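Local coordinates for terminase subunit UL89 protein (PDB 3N4P) that forms the nuclease domain of the herpesvirus terminase large subunit, part of the motor that packages viral genomic DNA into empty capsids, at residues Y56-P69 and L125-E139. Numbering follows the deposited sequence.
Sequences YDYFGKTLYVYLDP and LSLHPYLDELRIAVE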
# COMPACT_ATOMS: atom_id res chain seq x y z
N TYR B 56 6.12 -6.80 -15.11
CA TYR B 56 6.66 -5.44 -15.12
C TYR B 56 6.18 -4.59 -16.28
O TYR B 56 6.63 -3.45 -16.43
CB TYR B 56 8.19 -5.50 -15.18
CG TYR B 56 8.79 -6.27 -14.00
CD1 TYR B 56 9.86 -7.14 -14.19
CD2 TYR B 56 8.27 -6.12 -12.70
CE1 TYR B 56 10.39 -7.85 -13.13
CE2 TYR B 56 8.79 -6.82 -11.64
CZ TYR B 56 9.85 -7.69 -11.86
OH TYR B 56 10.38 -8.39 -10.81
N ASP B 57 5.28 -5.13 -17.09
CA ASP B 57 4.88 -4.46 -18.33
C ASP B 57 4.55 -3.00 -18.08
O ASP B 57 4.97 -2.15 -18.85
CB ASP B 57 3.70 -5.19 -18.98
CG ASP B 57 3.74 -6.70 -18.73
OD1 ASP B 57 3.53 -7.10 -17.53
OD2 ASP B 57 4.00 -7.46 -19.71
N TYR B 58 3.88 -2.71 -16.97
CA TYR B 58 3.39 -1.37 -16.63
C TYR B 58 4.31 -0.46 -15.82
O TYR B 58 3.93 0.67 -15.53
CB TYR B 58 1.98 -1.47 -15.99
CG TYR B 58 1.00 -2.00 -17.00
CD1 TYR B 58 0.29 -1.13 -17.82
CD2 TYR B 58 0.87 -3.38 -17.23
CE1 TYR B 58 -0.58 -1.60 -18.81
CE2 TYR B 58 0.00 -3.88 -18.24
CZ TYR B 58 -0.72 -2.97 -19.00
OH TYR B 58 -1.58 -3.40 -19.99
N PHE B 59 5.51 -0.91 -15.46
CA PHE B 59 6.44 -0.01 -14.76
C PHE B 59 7.29 0.81 -15.69
O PHE B 59 7.77 0.32 -16.72
CB PHE B 59 7.36 -0.79 -13.80
CG PHE B 59 6.65 -1.34 -12.61
CD1 PHE B 59 5.92 -2.53 -12.71
CD2 PHE B 59 6.67 -0.66 -11.41
CE1 PHE B 59 5.23 -3.05 -11.61
CE2 PHE B 59 5.98 -1.17 -10.31
CZ PHE B 59 5.23 -2.37 -10.43
N GLY B 60 7.54 2.05 -15.32
CA GLY B 60 8.56 2.77 -16.09
C GLY B 60 9.92 2.10 -15.87
O GLY B 60 10.18 1.56 -14.81
N LYS B 61 10.79 2.10 -16.90
CA LYS B 61 12.10 1.47 -16.76
C LYS B 61 13.20 2.45 -16.38
O LYS B 61 14.38 2.07 -16.22
CB LYS B 61 12.44 0.65 -18.01
CG LYS B 61 11.26 -0.26 -18.33
CD LYS B 61 11.62 -1.30 -19.34
CE LYS B 61 10.67 -2.47 -19.16
NZ LYS B 61 10.42 -3.16 -20.48
N THR B 62 12.81 3.69 -16.19
CA THR B 62 13.76 4.69 -15.86
C THR B 62 13.65 5.17 -14.44
O THR B 62 12.61 5.62 -14.03
CB THR B 62 13.65 5.88 -16.83
OG1 THR B 62 14.00 5.42 -18.13
CG2 THR B 62 14.67 6.95 -16.46
N LEU B 63 14.76 5.13 -13.70
CA LEU B 63 14.83 5.74 -12.35
C LEU B 63 15.20 7.23 -12.46
O LEU B 63 16.27 7.56 -12.92
CB LEU B 63 15.96 5.05 -11.55
CG LEU B 63 15.81 4.64 -10.12
CD1 LEU B 63 17.13 4.58 -9.25
CD2 LEU B 63 14.57 5.28 -9.38
N TYR B 64 14.35 8.14 -12.04
CA TYR B 64 14.67 9.57 -12.00
C TYR B 64 15.17 9.89 -10.58
O TYR B 64 14.48 9.57 -9.59
CB TYR B 64 13.40 10.42 -12.32
CG TYR B 64 12.99 10.20 -13.76
CD1 TYR B 64 12.20 9.11 -14.11
CD2 TYR B 64 13.52 11.01 -14.79
CE1 TYR B 64 11.84 8.87 -15.50
CE2 TYR B 64 13.18 10.79 -16.20
CZ TYR B 64 12.35 9.70 -16.53
OH TYR B 64 12.05 9.42 -17.86
N VAL B 65 16.33 10.53 -10.45
CA VAL B 65 16.70 11.00 -9.12
C VAL B 65 17.08 12.50 -9.06
O VAL B 65 17.62 13.04 -9.99
CB VAL B 65 17.89 10.12 -8.43
CG1 VAL B 65 18.25 8.78 -9.12
CG2 VAL B 65 19.02 10.95 -8.06
N TYR B 66 16.93 13.12 -7.90
CA TYR B 66 17.34 14.50 -7.76
C TYR B 66 18.00 14.65 -6.43
O TYR B 66 17.50 14.13 -5.45
CB TYR B 66 16.05 15.33 -7.66
CG TYR B 66 16.25 16.78 -7.41
CD1 TYR B 66 16.43 17.66 -8.49
CD2 TYR B 66 16.16 17.31 -6.12
CE1 TYR B 66 16.56 19.06 -8.28
CE2 TYR B 66 16.30 18.70 -5.90
CZ TYR B 66 16.49 19.55 -6.98
OH TYR B 66 16.61 20.91 -6.77
N LEU B 67 19.04 15.48 -6.38
CA LEU B 67 19.57 15.87 -5.10
C LEU B 67 20.04 17.30 -5.13
O LEU B 67 20.39 17.84 -6.17
CB LEU B 67 20.74 14.95 -4.67
CG LEU B 67 21.98 14.97 -5.56
CD1 LEU B 67 23.34 14.67 -4.78
CD2 LEU B 67 21.78 13.94 -6.64
N ASP B 68 20.06 17.90 -3.95
CA ASP B 68 20.51 19.28 -3.77
C ASP B 68 21.63 19.31 -2.78
O ASP B 68 21.38 19.48 -1.58
CB ASP B 68 19.35 20.15 -3.25
CG ASP B 68 19.79 21.60 -2.93
OD1 ASP B 68 20.97 21.97 -3.15
OD2 ASP B 68 18.94 22.37 -2.47
N PRO B 69 22.88 19.15 -3.25
CA PRO B 69 23.93 19.04 -2.24
C PRO B 69 24.02 20.34 -1.44
O PRO B 69 23.96 21.44 -2.02
CB PRO B 69 25.22 18.81 -3.06
CG PRO B 69 24.88 19.17 -4.47
CD PRO B 69 23.38 19.04 -4.63
N LEU B 125 18.38 -0.26 -7.71
CA LEU B 125 18.50 -1.00 -8.96
C LEU B 125 18.44 -2.50 -8.68
O LEU B 125 17.76 -3.23 -9.37
CB LEU B 125 19.84 -0.67 -9.70
CG LEU B 125 19.79 0.76 -10.26
CD1 LEU B 125 21.09 1.06 -10.90
CD2 LEU B 125 18.60 0.99 -11.25
N SER B 126 19.15 -2.91 -7.65
CA SER B 126 19.14 -4.26 -7.12
C SER B 126 17.74 -4.81 -6.80
O SER B 126 17.44 -5.98 -7.10
CB SER B 126 19.90 -4.22 -5.82
OG SER B 126 20.45 -5.48 -5.57
N LEU B 127 16.91 -4.00 -6.15
CA LEU B 127 15.55 -4.42 -5.84
C LEU B 127 14.54 -4.43 -7.02
O LEU B 127 13.52 -5.10 -6.94
CB LEU B 127 14.96 -3.62 -4.67
CG LEU B 127 15.63 -3.94 -3.34
CD1 LEU B 127 15.41 -2.75 -2.34
CD2 LEU B 127 15.01 -5.21 -2.87
N HIS B 128 14.85 -3.73 -8.11
CA HIS B 128 13.90 -3.57 -9.21
C HIS B 128 14.58 -3.78 -10.54
O HIS B 128 14.99 -2.82 -11.20
CB HIS B 128 13.33 -2.16 -9.15
CG HIS B 128 12.77 -1.79 -7.81
ND1 HIS B 128 13.53 -1.25 -6.80
CD2 HIS B 128 11.51 -1.88 -7.33
CE1 HIS B 128 12.77 -1.02 -5.75
NE2 HIS B 128 11.53 -1.40 -6.04
N PRO B 129 14.73 -5.05 -10.94
CA PRO B 129 15.65 -5.31 -12.04
C PRO B 129 15.13 -4.76 -13.36
O PRO B 129 15.91 -4.63 -14.34
CB PRO B 129 15.74 -6.84 -12.08
CG PRO B 129 14.52 -7.35 -11.30
CD PRO B 129 13.93 -6.22 -10.53
N TYR B 130 13.84 -4.47 -13.39
CA TYR B 130 13.24 -4.00 -14.62
C TYR B 130 13.79 -2.61 -14.94
O TYR B 130 13.63 -2.15 -16.05
CB TYR B 130 11.69 -3.97 -14.53
CG TYR B 130 11.14 -3.26 -13.32
CD1 TYR B 130 10.96 -3.95 -12.11
CD2 TYR B 130 10.83 -1.92 -13.36
CE1 TYR B 130 10.46 -3.32 -11.00
CE2 TYR B 130 10.39 -1.26 -12.20
CZ TYR B 130 10.17 -1.98 -11.06
OH TYR B 130 9.69 -1.35 -9.92
N LEU B 131 14.44 -1.95 -13.96
CA LEU B 131 14.91 -0.60 -14.18
C LEU B 131 16.18 -0.72 -15.03
O LEU B 131 17.12 -1.39 -14.62
CB LEU B 131 15.24 0.04 -12.86
CG LEU B 131 14.09 0.37 -11.94
CD1 LEU B 131 14.61 1.08 -10.67
CD2 LEU B 131 12.96 1.18 -12.58
N ASP B 132 16.18 -0.11 -16.23
CA ASP B 132 17.31 -0.25 -17.16
C ASP B 132 18.07 1.03 -17.53
O ASP B 132 19.05 0.95 -18.30
CB ASP B 132 16.93 -1.08 -18.43
CG ASP B 132 16.04 -0.31 -19.47
OD1 ASP B 132 15.45 0.79 -19.21
OD2 ASP B 132 15.92 -0.87 -20.61
N GLU B 133 17.66 2.16 -16.95
CA GLU B 133 18.27 3.49 -17.15
C GLU B 133 18.17 4.38 -15.91
O GLU B 133 17.21 4.30 -15.18
CB GLU B 133 17.55 4.17 -18.31
CG GLU B 133 18.08 5.52 -18.84
CD GLU B 133 17.22 6.00 -20.04
OE1 GLU B 133 16.03 6.44 -19.84
OE2 GLU B 133 17.71 5.90 -21.20
N LEU B 134 19.16 5.25 -15.71
CA LEU B 134 19.15 6.28 -14.66
C LEU B 134 19.20 7.68 -15.20
O LEU B 134 20.03 7.95 -16.05
CB LEU B 134 20.42 6.22 -13.85
CG LEU B 134 20.41 5.42 -12.61
CD1 LEU B 134 21.94 5.29 -12.20
CD2 LEU B 134 19.49 6.14 -11.56
N ARG B 135 18.40 8.57 -14.65
CA ARG B 135 18.42 9.95 -15.04
C ARG B 135 18.50 10.77 -13.81
O ARG B 135 17.61 10.71 -12.96
CB ARG B 135 17.16 10.30 -15.78
CG ARG B 135 17.23 9.93 -17.21
CD ARG B 135 15.91 10.18 -17.98
NE ARG B 135 16.13 9.61 -19.30
CZ ARG B 135 16.11 10.27 -20.46
NH1 ARG B 135 15.76 11.57 -20.54
NH2 ARG B 135 16.41 9.60 -21.58
N ILE B 136 19.56 11.57 -13.72
CA ILE B 136 19.93 12.20 -12.47
C ILE B 136 20.05 13.70 -12.66
O ILE B 136 20.73 14.14 -13.54
CB ILE B 136 21.31 11.62 -11.98
CG1 ILE B 136 21.19 10.11 -11.80
CG2 ILE B 136 21.79 12.29 -10.66
CD1 ILE B 136 22.57 9.41 -11.63
N ALA B 137 19.42 14.47 -11.79
CA ALA B 137 19.65 15.91 -11.74
C ALA B 137 20.33 16.33 -10.45
O ALA B 137 19.85 16.01 -9.36
CB ALA B 137 18.26 16.62 -11.81
N VAL B 138 21.35 17.14 -10.52
CA VAL B 138 22.06 17.56 -9.32
C VAL B 138 21.93 19.06 -9.33
O VAL B 138 22.46 19.70 -10.23
CB VAL B 138 23.61 17.24 -9.36
CG1 VAL B 138 24.29 17.70 -8.07
CG2 VAL B 138 23.93 15.76 -9.55
N GLU B 139 21.28 19.63 -8.32
CA GLU B 139 21.15 21.06 -8.23
C GLU B 139 22.47 21.70 -7.95
O GLU B 139 23.17 21.30 -7.05
CB GLU B 139 20.21 21.49 -7.10
CG GLU B 139 19.46 22.82 -7.42
CD GLU B 139 19.44 23.81 -6.25
OE1 GLU B 139 19.75 25.01 -6.48
OE2 GLU B 139 19.12 23.39 -5.12
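With CG set between its backbone N and carbonyl carbon (chi1 51°), Tyr-130 sends its ring into the bend formed by 56-60, where Tyr-56 and Phe-59, each with CG beside its own backbone N, close on it. Tyr-130 CD1 sits over the centre of the Tyr-56 ring, 3.5 Å from CD2 of that ring, while Phe-59 CB packs on Tyr-130 CE2. Both ring pairs are oblique, the planes of Phe-59 and Tyr-130 being 43° apart. The Gly-60 carbonyl oxygen lies at the Tyr-130 edge, and the Tyr-130 and Tyr-95 hydroxyls share a hydrogen bond.

Past this aromatic cluster, Lys-61 O accepts a 2.8 Å bond from Asp-132 N, and strands 62-67 and 133-138 then run parallel as neighbours in the central mixed sheet of the RNase H-like nuclease fold. Their regular backbone bonds continue to Glu-139 N on Leu-67 O. On one face, the extended side chain of Glu-133 (CG anti to N, chi1 -174°) places OE1 between two donors: Thr-62 OG1 at 2.8 Å, and Arg-135 NE at 3.2 Å in a salt bridge. They reach it from opposite faces of the carboxylate. Arg-135 runs alongside Tyr-64, its CD 3.3 Å from Tyr-64 CE2, and its NH1 donates a hydrogen bond to Ala-273 O. The other face is apolar: Leu-134 CD2 touches both Leu-63 CD1 and Val-65 CG1, and helix 144-161 packs against this face through Val-158.

At the C-terminal ends of the strands, Asp-68 OD2 and Glu-139 OE2 come within 2.8 Å of each other. Both residues belong to the magnesium site of the nuclease, and the side chain of Asp-68 is about 3 Å from the magnesium ion; Asp-256, also predicted to be catalytic, lies beside Asp-68.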